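Local coordinates for macro domain-containing protein (Thermosipho africanus, PDB 7OMU), which combines a DarT-family region and a macro domain in a single chain, the macro domain being modelled with adenosine-5-diphosphoribose bound, at residues 123-128 with 167-172; 86-91 with 150-155; 262-267 with 288-293; 182-187 with 206-211. The protein carries 1 engineered substitution. All coordinates share one frame; numbering follows the deposited sequence.

Interaction 1: 123-128 with 167-172. Engineered in segment 167-172: A170 (natural residue Glu).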
loop_
_atom_site.group_PDB
_atom_site.type_symbol
_atom_site.label_atom_id
_atom_site.label_comp_id
_atom_site.label_asym_id
_atom_site.label_seq_id
_atom_site.Cartn_x
_atom_site.Cartn_y
_atom_site.Cartn_z
ATOM N N LEU A 123 -2.190 7.427 -25.861
ATOM C CA LEU A 123 -3.464 6.786 -25.456
ATOM C C LEU A 123 -3.564 6.826 -23.928
ATOM O O LEU A 123 -2.511 6.896 -23.263
ATOM C CB LEU A 123 -3.492 5.348 -25.978
ATOM C CG LEU A 123 -3.189 5.177 -27.463
ATOM C CD1 LEU A 123 -2.989 3.713 -27.805
ATOM C CD2 LEU A 123 -4.289 5.767 -28.321
ATOM N N ILE A 124 -4.794 6.795 -23.416
ATOM C CA ILE A 124 -5.113 6.840 -21.962
ATOM C C ILE A 124 -6.109 5.718 -21.664
ATOM O O ILE A 124 -7.179 5.679 -22.307
ATOM C CB ILE A 124 -5.628 8.237 -21.572
ATOM C CG1 ILE A 124 -4.512 9.275 -21.719
ATOM C CG2 ILE A 124 -6.217 8.234 -20.169
ATOM C CD1 ILE A 124 -4.948 10.703 -21.511
ATOM N N THR A 125 -5.741 4.831 -20.739
ATOM C CA THR A 125 -6.550 3.673 -20.282
ATOM C C THR A 125 -7.339 4.087 -19.033
ATOM O O THR A 125 -6.839 4.945 -18.276
ATOM C CB THR A 125 -5.645 2.465 -20.014
ATOM O OG1 THR A 125 -5.004 2.663 -18.752
ATOM C CG2 THR A 125 -4.602 2.262 -21.091
ATOM N N ASP A 126 -8.522 3.502 -18.827
ATOM C CA ASP A 126 -9.362 3.736 -17.621
ATOM C C ASP A 126 -8.990 2.703 -16.550
ATOM O O ASP A 126 -9.652 2.682 -15.497
ATOM C CB ASP A 126 -10.857 3.720 -17.963
ATOM C CG ASP A 126 -11.400 2.360 -18.374
ATOM O OD1 ASP A 126 -10.594 1.500 -18.779
ATOM O OD2 ASP A 126 -12.629 2.175 -18.297
ATOM N N GLY A 127 -7.975 1.879 -16.820
ATOM C CA GLY A 127 -7.471 0.852 -15.892
ATOM C C GLY A 127 -6.321 0.063 -16.495
ATOM O O GLY A 127 -5.688 0.574 -17.437
ATOM N N ASN A 128 -6.062 -1.134 -15.959
ATOM C CA ASN A 128 -5.006 -2.074 -16.418
ATOM C C ASN A 128 -5.146 -2.269 -17.933
ATOM O O ASN A 128 -6.160 -2.846 -18.359
ATOM C CB ASN A 128 -5.095 -3.402 -15.666
ATOM C CG ASN A 128 -3.922 -4.319 -15.930
ATOM O OD1 ASN A 128 -3.400 -4.372 -17.041
ATOM N ND2 ASN A 128 -3.506 -5.053 -14.915
ATOM N N ILE A 167 -6.960 1.340 -10.753
ATOM C CA ILE A 167 -5.794 2.013 -10.098
ATOM C C ILE A 167 -4.550 1.913 -10.994
ATOM O O ILE A 167 -3.641 2.760 -10.857
ATOM C CB ILE A 167 -5.537 1.438 -8.693
ATOM C CG1 ILE A 167 -4.549 2.313 -7.922
ATOM C CG2 ILE A 167 -5.075 -0.014 -8.758
ATOM C CD1 ILE A 167 -4.415 1.947 -6.469
ATOM N N MET A 168 -4.511 0.926 -11.891
ATOM C CA MET A 168 -3.411 0.747 -12.871
ATOM C C MET A 168 -3.778 1.418 -14.198
ATOM O O MET A 168 -3.192 1.044 -15.229
ATOM C CB MET A 168 -3.132 -0.741 -13.085
ATOM C CG MET A 168 -2.568 -1.385 -11.852
ATOM S SD MET A 168 -2.024 -3.063 -12.148
ATOM C CE MET A 168 -3.567 -3.944 -11.903
ATOM N N ALA A 169 -4.703 2.381 -14.174
ATOM C CA ALA A 169 -4.921 3.338 -15.280
ATOM C C ALA A 169 -3.564 3.947 -15.627
ATOM O O ALA A 169 -2.746 4.157 -14.691
ATOM C CB ALA A 169 -5.922 4.404 -14.901
ATOM N N ALA A 170 -3.333 4.196 -16.917
ATOM C CA ALA A 170 -2.008 4.554 -17.465
ATOM C C ALA A 170 -2.159 5.406 -18.725
ATOM O O ALA A 170 -3.230 5.373 -19.367
ATOM C CB ALA A 170 -1.221 3.299 -17.757
ATOM N N CYS A 171 -1.094 6.142 -19.036
ATOM C CA CYS A 171 -0.873 6.873 -20.306
ATOM C C CYS A 171 0.099 6.056 -21.157
ATOM O O CYS A 171 1.245 5.878 -20.714
ATOM C CB CYS A 171 -0.313 8.257 -20.018
ATOM S SG CYS A 171 0.336 9.087 -21.486
ATOM N N LEU A 172 -0.355 5.553 -22.307
ATOM C CA LEU A 172 0.456 4.714 -23.232
ATOM C C LEU A 172 1.115 5.610 -24.288
ATOM O O LEU A 172 0.388 6.199 -25.109
ATOM C CB LEU A 172 -0.441 3.659 -23.885
ATOM C CG LEU A 172 -1.221 2.769 -22.922
ATOM C CD1 LEU A 172 -2.134 1.832 -23.690
ATOM C CD2 LEU A 172 -0.288 1.980 -22.019
#

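Interaction 2: 86-91 with 150-155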
loop_
_atom_site.group_PDB
_atom_site.type_symbol
_atom_site.label_atom_id
_atom_site.label_comp_id
_atom_site.label_asym_id
_atom_site.label_seq_id
_atom_site.Cartn_x
_atom_site.Cartn_y
_atom_site.Cartn_z
ATOM N N TYR A 86 2.095 4.768 -15.495
ATOM C CA TYR A 86 0.976 4.710 -14.517
ATOM C C TYR A 86 0.707 6.107 -13.946
ATOM O O TYR A 86 1.667 6.870 -13.760
ATOM C CB TYR A 86 1.299 3.760 -13.361
ATOM C CG TYR A 86 1.437 2.302 -13.718
ATOM C CD1 TYR A 86 0.328 1.536 -14.042
ATOM C CD2 TYR A 86 2.669 1.674 -13.692
ATOM C CE1 TYR A 86 0.442 0.190 -14.349
ATOM C CE2 TYR A 86 2.802 0.332 -13.998
ATOM C CZ TYR A 86 1.685 -0.416 -14.326
ATOM O OH TYR A 86 1.825 -1.740 -14.632
ATOM N N PHE A 87 -0.557 6.415 -13.649
ATOM C CA PHE A 87 -0.967 7.611 -12.869
ATOM C C PHE A 87 -0.699 7.353 -11.387
ATOM O O PHE A 87 -0.407 8.315 -10.645
ATOM C CB PHE A 87 -2.448 7.925 -13.082
ATOM C CG PHE A 87 -2.781 8.341 -14.487
ATOM C CD1 PHE A 87 -2.546 9.639 -14.906
ATOM C CD2 PHE A 87 -3.305 7.434 -15.389
ATOM C CE1 PHE A 87 -2.833 10.022 -16.204
ATOM C CE2 PHE A 87 -3.591 7.820 -16.688
ATOM C CZ PHE A 87 -3.363 9.113 -17.091
ATOM N N GLN A 88 -0.832 6.086 -10.982
ATOM C CA GLN A 88 -0.586 5.605 -9.602
ATOM C C GLN A 88 0.348 4.403 -9.662
ATOM O O GLN A 88 -0.069 3.321 -10.060
ATOM C CB GLN A 88 -1.917 5.238 -8.942
ATOM C CG GLN A 88 -1.752 4.556 -7.593
ATOM C CD GLN A 88 -1.047 5.459 -6.615
ATOM O OE1 GLN A 88 0.183 5.439 -6.487
ATOM N NE2 GLN A 88 -1.837 6.279 -5.938
ATOM N N PRO A 89 1.638 4.556 -9.295
ATOM C CA PRO A 89 2.574 3.429 -9.276
ATOM C C PRO A 89 2.446 2.521 -8.040
ATOM O O PRO A 89 2.839 1.367 -8.135
ATOM C CB PRO A 89 3.948 4.114 -9.278
ATOM C CG PRO A 89 3.699 5.423 -8.560
ATOM C CD PRO A 89 2.281 5.825 -8.917
ATOM N N ARG A 90 1.930 3.050 -6.922
ATOM C CA ARG A 90 1.675 2.280 -5.676
ATOM C C ARG A 90 0.408 1.448 -5.890
ATOM O O ARG A 90 -0.645 1.820 -5.329
ATOM C CB ARG A 90 1.553 3.237 -4.488
ATOM C CG ARG A 90 1.557 2.561 -3.126
ATOM C CD ARG A 90 1.440 3.596 -2.020
ATOM N NE ARG A 90 1.330 3.016 -0.687
ATOM C CZ ARG A 90 0.223 2.465 -0.183
ATOM N NH1 ARG A 90 -0.888 2.396 -0.905
ATOM N NH2 ARG A 90 0.230 1.974 1.047
ATOM N N ASN A 91 0.534 0.356 -6.658
ATOM C CA ASN A 91 -0.587 -0.394 -7.287
ATOM C C ASN A 91 -0.282 -1.894 -7.285
ATOM O O ASN A 91 0.837 -2.300 -6.984
ATOM C CB ASN A 91 -0.837 0.148 -8.697
ATOM C CG ASN A 91 0.309 -0.124 -9.650
ATOM O OD1 ASN A 91 0.856 -1.223 -9.687
ATOM N ND2 ASN A 91 0.674 0.874 -10.435
ATOM N N SER A 150 -7.728 10.520 -10.915
ATOM C CA SER A 150 -8.029 10.539 -9.456
ATOM C C SER A 150 -7.454 9.294 -8.763
ATOM O O SER A 150 -7.259 9.354 -7.540
ATOM C CB SER A 150 -9.503 10.651 -9.208
ATOM O OG SER A 150 -10.132 9.398 -9.416
ATOM N N VAL A 151 -7.199 8.213 -9.506
ATOM C CA VAL A 151 -6.625 6.935 -8.979
ATOM C C VAL A 151 -5.296 7.220 -8.262
ATOM O O VAL A 151 -4.811 6.329 -7.529
ATOM C CB VAL A 151 -6.427 5.884 -10.087
ATOM C CG1 VAL A 151 -7.746 5.485 -10.729
ATOM C CG2 VAL A 151 -5.423 6.330 -11.138
ATOM N N LYS A 152 -4.710 8.403 -8.482
ATOM C CA LYS A 152 -3.494 8.866 -7.764
ATOM C C LYS A 152 -3.805 9.015 -6.264
ATOM O O LYS A 152 -2.852 8.948 -5.464
ATOM C CB LYS A 152 -2.965 10.154 -8.406
ATOM C CG LYS A 152 -1.787 10.819 -7.699
ATOM C CD LYS A 152 -0.567 9.939 -7.495
ATOM C CE LYS A 152 0.389 10.526 -6.476
ATOM N NZ LYS A 152 1.503 9.601 -6.167
ATOM N N ASP A 153 -5.080 9.183 -5.893
ATOM C CA ASP A 153 -5.537 9.396 -4.490
ATOM C C ASP A 153 -6.062 8.089 -3.877
ATOM O O ASP A 153 -6.434 8.118 -2.694
ATOM C CB ASP A 153 -6.606 10.490 -4.423
ATOM C CG ASP A 153 -6.132 11.850 -4.908
ATOM O OD1 ASP A 153 -4.934 12.160 -4.711
ATOM O OD2 ASP A 153 -6.968 12.586 -5.487
ATOM N N MET A 154 -6.079 6.985 -4.630
ATOM C CA MET A 154 -6.449 5.632 -4.128
ATOM C C MET A 154 -5.292 5.056 -3.302
ATOM O O MET A 154 -4.180 4.919 -3.860
ATOM C CB MET A 154 -6.739 4.674 -5.286
ATOM C CG MET A 154 -8.168 4.676 -5.743
ATOM S SD MET A 154 -8.517 3.248 -6.800
ATOM C CE MET A 154 -9.765 3.949 -7.879
ATOM N N GLU A 155 -5.550 4.689 -2.042
ATOM C CA GLU A 155 -4.517 4.155 -1.108
ATOM C C GLU A 155 -4.680 2.635 -0.952
ATOM O O GLU A 155 -3.743 1.993 -0.424
ATOM C CB GLU A 155 -4.529 4.897 0.236
ATOM C CG GLU A 155 -5.873 5.486 0.644
ATOM C CD GLU A 155 -5.826 6.381 1.881
ATOM O OE1 GLU A 155 -4.718 6.593 2.429
ATOM O OE2 GLU A 155 -6.897 6.879 2.295
#

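Interaction 3: 262-267 with 288-293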
loop_
_atom_site.group_PDB
_atom_site.type_symbol
_atom_site.label_atom_id
_atom_site.label_comp_id
_atom_site.label_asym_id
_atom_site.label_seq_id
_atom_site.Cartn_x
_atom_site.Cartn_y
_atom_site.Cartn_z
ATOM N N TYR A 262 -15.129 -2.951 3.584
ATOM C CA TYR A 262 -15.088 -2.879 2.101
ATOM C C TYR A 262 -13.984 -3.803 1.587
ATOM O O TYR A 262 -14.253 -4.557 0.636
ATOM C CB TYR A 262 -14.992 -1.422 1.633
ATOM C CG TYR A 262 -16.282 -0.673 1.856
ATOM C CD1 TYR A 262 -17.429 -0.995 1.148
ATOM C CD2 TYR A 262 -16.378 0.311 2.823
ATOM C CE1 TYR A 262 -18.628 -0.344 1.375
ATOM C CE2 TYR A 262 -17.570 0.970 3.069
ATOM C CZ TYR A 262 -18.702 0.644 2.343
ATOM O OH TYR A 262 -19.875 1.301 2.600
ATOM N N GLN A 263 -12.806 -3.765 2.212
ATOM C CA GLN A 263 -11.612 -4.528 1.763
ATOM C C GLN A 263 -11.751 -5.998 2.185
ATOM O O GLN A 263 -11.380 -6.860 1.381
ATOM C CB GLN A 263 -10.322 -3.890 2.290
ATOM C CG GLN A 263 -9.107 -4.219 1.434
ATOM C CD GLN A 263 -7.833 -3.508 1.829
ATOM O OE1 GLN A 263 -7.806 -2.622 2.677
ATOM N NE2 GLN A 263 -6.743 -3.895 1.193
ATOM N N PHE A 264 -12.285 -6.272 3.380
ATOM C CA PHE A 264 -12.334 -7.624 4.007
ATOM C C PHE A 264 -13.749 -7.921 4.508
ATOM O O PHE A 264 -13.966 -8.139 5.703
ATOM C CB PHE A 264 -11.293 -7.710 5.128
ATOM C CG PHE A 264 -9.924 -7.211 4.735
ATOM C CD1 PHE A 264 -9.142 -7.921 3.837
ATOM C CD2 PHE A 264 -9.419 -6.029 5.253
ATOM C CE1 PHE A 264 -7.886 -7.463 3.470
ATOM C CE2 PHE A 264 -8.160 -5.572 4.886
ATOM C CZ PHE A 264 -7.399 -6.290 3.994
ATOM N N PRO A 265 -14.758 -7.955 3.609
ATOM C CA PRO A 265 -16.157 -8.067 4.025
ATOM C C PRO A 265 -16.474 -9.317 4.867
ATOM O O PRO A 265 -17.373 -9.249 5.687
ATOM C CB PRO A 265 -16.926 -8.071 2.693
ATOM C CG PRO A 265 -15.902 -8.508 1.673
ATOM C CD PRO A 265 -14.605 -7.894 2.151
ATOM N N ASP A 266 -15.745 -10.417 4.663
ATOM C CA ASP A 266 -15.891 -11.654 5.479
ATOM C C ASP A 266 -15.576 -11.348 6.951
ATOM O O ASP A 266 -16.203 -11.986 7.815
ATOM C CB ASP A 266 -15.006 -12.788 4.960
ATOM C CG ASP A 266 -13.526 -12.491 5.087
ATOM O OD1 ASP A 266 -13.097 -11.454 4.532
ATOM O OD2 ASP A 266 -12.816 -13.285 5.746
ATOM N N VAL A 267 -14.647 -10.423 7.224
ATOM C CA VAL A 267 -14.263 -10.002 8.608
ATOM C C VAL A 267 -15.478 -9.335 9.266
ATOM O O VAL A 267 -15.723 -9.579 10.461
ATOM C CB VAL A 267 -13.038 -9.064 8.622
ATOM C CG1 VAL A 267 -12.745 -8.523 10.016
ATOM C CG2 VAL A 267 -11.797 -9.739 8.060
ATOM N N TYR A 288 -9.929 -13.777 14.710
ATOM C CA TYR A 288 -10.345 -14.445 13.450
ATOM C C TYR A 288 -9.095 -15.014 12.781
ATOM O O TYR A 288 -8.286 -14.219 12.281
ATOM C CB TYR A 288 -11.065 -13.444 12.542
ATOM C CG TYR A 288 -11.552 -13.957 11.208
ATOM C CD1 TYR A 288 -11.812 -15.297 10.980
ATOM C CD2 TYR A 288 -11.810 -13.071 10.176
ATOM C CE1 TYR A 288 -12.277 -15.742 9.754
ATOM C CE2 TYR A 288 -12.281 -13.497 8.946
ATOM C CZ TYR A 288 -12.518 -14.841 8.732
ATOM O OH TYR A 288 -12.990 -15.269 7.523
ATOM N N LYS A 289 -8.933 -16.341 12.802
ATOM C CA LYS A 289 -7.783 -17.043 12.180
ATOM C C LYS A 289 -8.105 -17.285 10.701
ATOM O O LYS A 289 -8.252 -18.446 10.301
ATOM C CB LYS A 289 -7.459 -18.316 12.965
ATOM C CG LYS A 289 -6.952 -18.062 14.378
ATOM C CD LYS A 289 -6.520 -19.312 15.100
ATOM C CE LYS A 289 -6.208 -19.074 16.560
ATOM N NZ LYS A 289 -5.958 -20.350 17.272
ATOM N N ARG A 290 -8.194 -16.197 9.935
ATOM C CA ARG A 290 -8.539 -16.161 8.489
ATOM C C ARG A 290 -7.464 -16.904 7.686
ATOM O O ARG A 290 -6.292 -16.474 7.725
ATOM C CB ARG A 290 -8.645 -14.698 8.049
ATOM C CG ARG A 290 -9.525 -14.449 6.835
ATOM C CD ARG A 290 -9.695 -12.957 6.625
ATOM N NE ARG A 290 -8.886 -12.463 5.527
ATOM C CZ ARG A 290 -9.369 -11.942 4.409
ATOM N NH1 ARG A 290 -10.673 -11.836 4.233
ATOM N NH2 ARG A 290 -8.546 -11.520 3.465
ATOM N N GLU A 291 -7.851 -17.966 6.972
ATOM C CA GLU A 291 -6.928 -18.829 6.181
ATOM C C GLU A 291 -6.704 -18.217 4.790
ATOM O O GLU A 291 -5.907 -18.786 4.025
ATOM C CB GLU A 291 -7.458 -20.264 6.113
ATOM C CG GLU A 291 -7.327 -20.995 7.444
ATOM C CD GLU A 291 -7.758 -22.452 7.467
ATOM O OE1 GLU A 291 -7.402 -23.193 6.522
ATOM O OE2 GLU A 291 -8.443 -22.849 8.444
ATOM N N SER A 292 -7.357 -17.089 4.489
ATOM C CA SER A 292 -7.230 -16.332 3.213
ATOM C C SER A 292 -5.802 -15.786 3.080
ATOM O O SER A 292 -5.198 -15.462 4.119
ATOM C CB SER A 292 -8.264 -15.218 3.136
ATOM O OG SER A 292 -8.610 -14.910 1.791
ATOM N N SER A 293 -5.294 -15.708 1.846
ATOM C CA SER A 293 -3.960 -15.158 1.487
ATOM C C SER A 293 -4.101 -13.693 1.056
ATOM O O SER A 293 -4.799 -13.437 0.055
ATOM C CB SER A 293 -3.310 -15.974 0.404
ATOM O OG SER A 293 -2.214 -15.268 -0.157
#

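Interaction 4: 182-187 with 206-211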
loop_
_atom_site.group_PDB
_atom_site.type_symbol
_atom_site.label_atom_id
_atom_site.label_comp_id
_atom_site.label_asym_id
_atom_site.label_seq_id
_atom_site.Cartn_x
_atom_site.Cartn_y
_atom_site.Cartn_z
ATOM N N ILE A 182 11.800 13.191 -18.306
ATOM C CA ILE A 182 11.999 12.577 -16.956
ATOM C C ILE A 182 12.238 13.677 -15.907
ATOM O O ILE A 182 13.227 14.435 -16.049
ATOM C CB ILE A 182 13.138 11.540 -16.987
ATOM C CG1 ILE A 182 12.808 10.382 -17.929
ATOM C CG2 ILE A 182 13.463 11.042 -15.586
ATOM C CD1 ILE A 182 13.908 9.342 -18.041
ATOM N N SER A 183 11.370 13.731 -14.884
ATOM C CA SER A 183 11.386 14.705 -13.758
ATOM C C SER A 183 12.436 14.296 -12.732
ATOM O O SER A 183 13.246 15.145 -12.332
ATOM C CB SER A 183 10.050 14.783 -13.064
ATOM O OG SER A 183 9.009 15.138 -13.956
ATOM N N ALA A 184 12.360 13.047 -12.281
ATOM C CA ALA A 184 13.106 12.524 -11.120
ATOM C C ALA A 184 13.014 11.002 -11.107
ATOM O O ALA A 184 12.284 10.440 -11.938
ATOM C CB ALA A 184 12.544 13.113 -9.854
ATOM N N ILE A 185 13.740 10.366 -10.192
ATOM C CA ILE A 185 13.665 8.898 -9.949
ATOM C C ILE A 185 13.405 8.690 -8.457
ATOM O O ILE A 185 14.199 9.203 -7.642
ATOM C CB ILE A 185 14.943 8.195 -10.444
ATOM C CG1 ILE A 185 15.111 8.345 -11.958
ATOM C CG2 ILE A 185 14.959 6.734 -10.020
ATOM C CD1 ILE A 185 16.484 8.801 -12.354
ATOM N N TYR A 186 12.307 8.007 -8.135
ATOM C CA TYR A 186 11.897 7.675 -6.751
ATOM C C TYR A 186 12.506 6.321 -6.389
ATOM O O TYR A 186 12.617 5.444 -7.264
ATOM C CB TYR A 186 10.374 7.727 -6.613
ATOM C CG TYR A 186 9.804 9.116 -6.726
ATOM C CD1 TYR A 186 9.825 9.991 -5.651
ATOM C CD2 TYR A 186 9.270 9.572 -7.920
ATOM C CE1 TYR A 186 9.318 11.277 -5.754
ATOM C CE2 TYR A 186 8.759 10.855 -8.037
ATOM C CZ TYR A 186 8.778 11.707 -6.949
ATOM O OH TYR A 186 8.275 12.966 -7.065
ATOM N N VAL A 187 12.894 6.185 -5.122
ATOM C CA VAL A 187 13.789 5.109 -4.612
ATOM C C VAL A 187 13.421 4.835 -3.151
ATOM O O VAL A 187 12.938 5.762 -2.490
ATOM C CB VAL A 187 15.254 5.548 -4.788
ATOM C CG1 VAL A 187 16.204 4.729 -3.940
ATOM C CG2 VAL A 187 15.681 5.492 -6.245
ATOM N N PRO A 206 16.836 14.834 -10.070
ATOM C CA PRO A 206 16.759 14.485 -8.654
ATOM C C PRO A 206 16.521 12.988 -8.418
ATOM O O PRO A 206 15.698 12.406 -9.104
ATOM C CB PRO A 206 15.540 15.252 -8.120
ATOM C CG PRO A 206 15.256 16.318 -9.154
ATOM C CD PRO A 206 15.770 15.764 -10.464
ATOM N N VAL A 207 17.249 12.410 -7.462
ATOM C CA VAL A 207 16.950 11.066 -6.887
ATOM C C VAL A 207 16.332 11.280 -5.502
ATOM O O VAL A 207 17.051 11.716 -4.586
ATOM C CB VAL A 207 18.200 10.170 -6.827
ATOM C CG1 VAL A 207 17.873 8.798 -6.259
ATOM C CG2 VAL A 207 18.858 10.039 -8.191
ATOM N N ILE A 208 15.037 10.995 -5.380
ATOM C CA ILE A 208 14.216 11.234 -4.159
ATOM C C ILE A 208 13.979 9.897 -3.470
ATOM O O ILE A 208 13.444 8.971 -4.074
ATOM C CB ILE A 208 12.888 11.917 -4.536
ATOM C CG1 ILE A 208 13.129 13.216 -5.312
ATOM C CG2 ILE A 208 12.027 12.137 -3.301
ATOM C CD1 ILE A 208 11.943 13.671 -6.126
ATOM N N PRO A 209 14.383 9.751 -2.192
ATOM C CA PRO A 209 14.027 8.573 -1.407
ATOM C C PRO A 209 12.627 8.779 -0.815
ATOM O O PRO A 209 12.406 9.806 -0.210
ATOM C CB PRO A 209 15.129 8.530 -0.342
ATOM C CG PRO A 209 15.467 9.990 -0.113
ATOM C CD PRO A 209 15.199 10.701 -1.427
ATOM N N ASP A 210 11.715 7.828 -1.031
ATOM C CA ASP A 210 10.332 7.882 -0.496
ATOM C C ASP A 210 9.798 6.464 -0.311
ATOM O O ASP A 210 9.246 5.869 -1.233
ATOM C CB ASP A 210 9.431 8.722 -1.399
ATOM C CG ASP A 210 8.084 9.026 -0.775
ATOM O OD1 ASP A 210 7.660 8.257 0.122
ATOM O OD2 ASP A 210 7.480 10.032 -1.189
ATOM N N PRO A 211 9.921 5.894 0.906
ATOM C CA PRO A 211 9.480 4.525 1.170
ATOM C C PRO A 211 8.000 4.254 0.842
ATOM O O PRO A 211 7.663 3.106 0.564
ATOM C CB PRO A 211 9.726 4.360 2.685
ATOM C CG PRO A 211 10.781 5.383 3.028
ATOM C CD PRO A 211 10.508 6.538 2.091
#

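Interaction 1: 123-128 with 167-172
T125 meets A170 through backbone and side chain together. T125 N donates to A170 O at 2.9 Å, nearly straight on (173°), while A170 N turns back to T125 OG1, also at 2.9 Å but with a more bent N-H (137°). The hydroxyl serves this role because chi1 of 78° tucks OG1 between the backbone N and the carbonyl carbon; it donates its own hydrogen bond to G127 O at 2.6 Å, in the plane of that carbonyl. A170 is an engineered alanine in place of Glu; its CB lies near OG1. Two residues along, L123 and L172 form an antiparallel hydrogen-bonded pair, L123 N to L172 O at 3.0 Å and L172 N to L123 O at 2.7 Å, and between them and T125 I124 faces C171 as a non-hydrogen-bonded pair. L172 CD1 packs against T125 CG2 at 3.6 Å, the two side chains crossing at about a right angle. Beyond the strands N128 and M168 run side by side, with the methyl CE of M168 against N128 ND2. The amide of N128 has its polar partners elsewhere: OD1 takes A130 N, and ND2 gives to E300 OE2. Strands 82-86 and 136-138 lie outside this central pair in a four-stranded antiparallel sheet, where I124 pairs with Y137 and C171 with L85; I145 and I148 cover I124. With OG1 accepting one bond and donating another, T125 carries the strand pairing on into the turn: a side chain takes over at A170 N where a backbone carbonyl would otherwise serve.

Interaction 2: 86-91 with 150-155
Q88 runs its CG anti to the backbone N (chi1 172°) and then bends at chi2 (61°), which brings its amide to the last carbonyls of the 3-10 segment that ends at K152. NE2 there makes a weak bond to V151 O at 3.4 Å; K152 O is nearer, but the geometry is wrong for a hydrogen bond. The other end of the same amide is tied within its own loop, since OE1 accepts R90 N at 3.0 Å. R90 is extended from CG to NE and reaches E155 O through NH1, at 2.9 Å and 147°, with the oxygen at the edge of the guanidinium and close to its plane; NE adds a weak bond to T212 O. The contact joins two connecting loops of the DarT-family region: 86-91 leads from strand 82-86 into helix 92-99, and 150-155 follows helix 145-148. N91 is the N-cap of helix 92-99, its OD1 accepting L94 N, while ND2 donates to Q88 O at 2.6 Å and sits over the centre of the Y86 ring. R90, between them, is the centre of an inverse gamma turn. On the apolar side F87 CB packs on V151 CG2 at 3.9 Å. K152 lays its CD against the backbone oxygen F87 O at 3.5 Å. The side chain of E155 lies about 7 Å from the bound adenosine-5-diphosphoribose.

Interaction 3: 262-267 with 288-293
F264, the residue that breaks helical geometry between helices 256-263 and 265-275, brings its CD1 over one face of the R290 guanidinium, 3.7 Å from NH2. The ring and guanidinium planes stand 82° apart, so the two groups cross and do not stack. The F264 ring also meets that of F314 in strand 313-318. D266, in the first turn of helix 265-275, carries the polar part of the contact. Its chi1 of 65° places CG between the backbone N and the carbonyl carbon, and the carboxylate reaches both Y288 and R290. OD1 forms a salt bridge with R290 NH1 at 2.5 Å; OD2 takes the same NH1 on its syn side at 3.0 Å. With its anti lone pair OD2 accepts the hydroxyl of Y288, OH to OD2 being 2.7 Å. V267 comes next, its CG2 lying at the edge of the Y288 ring, 3.9 Å from CE2, while R290 CB sits 3.8 Å above the centre of that ring. The contact thus fixes the start of helix 265-275 to the end of strand 286-288, an outermost strand of the seven-stranded macro-domain sheet, and to the loop that follows it. R290 also touches F297 and F314. Two donors share one carboxylate oxygen, and the arginine pairing together with the helix start would be expected to favour the ionised form of D266.

Interaction 4: 182-187 with 206-211
Y186 lays its ring alongside I208, the two side chains pointing the same way from neighbouring parallel strands, with Y186 CE1 3.6 Å from I208 CD1. A chi1 of -69° sets the Y186 ring beside its backbone N, where it also stacks with F213; its hydroxyl bonds to E25. A184 CB adds to this face, 3.8 Å from I208 CD1. On the other face V187 CG2 meets V207 CG1 at 4.0 Å, and both valines lie against helix 190-200, with A193 touching V207 and L196 touching V187. Strands 182-187 and 207-209 and this helix form a beta-alpha-beta crossover. The backbones are joined by I185 N to P206 O at 3.0 Å, I208 N to I185 O at 3.0 Å, a weak V187 N to I208 O, and D210 N to V187 O at 2.8 Å. The carboxylate of D210 turns to T212. Strand 207-209 is outermost in its sheet within this chain. The N-H groups of I208 and D210 face the partner strand, while P209 between them has none to give, so proline is accommodated there without costing the pairing a donor.

From the N terminus, segment 86-91 opens interaction 2 and 123-128 opens interaction 1 before either closes. Interaction 2 closes at 150-155 and interaction 1 at 167-172, so the two loops cross. They also touch, with A169 O near F87 CD2 and I167 O near Q88 CB, tying the loops after strand 82-86 and helix 145-148 to the antiparallel sheet. Interaction 4 follows in series, its parallel strands closing a short loop around helix 190-200 in the other sheet of the DarT-family region. Interaction 3 comes last, in the macro domain, joining helix 265-275 to the loop after strand 286-288; its centre lies about 35 Å from that of interaction 4.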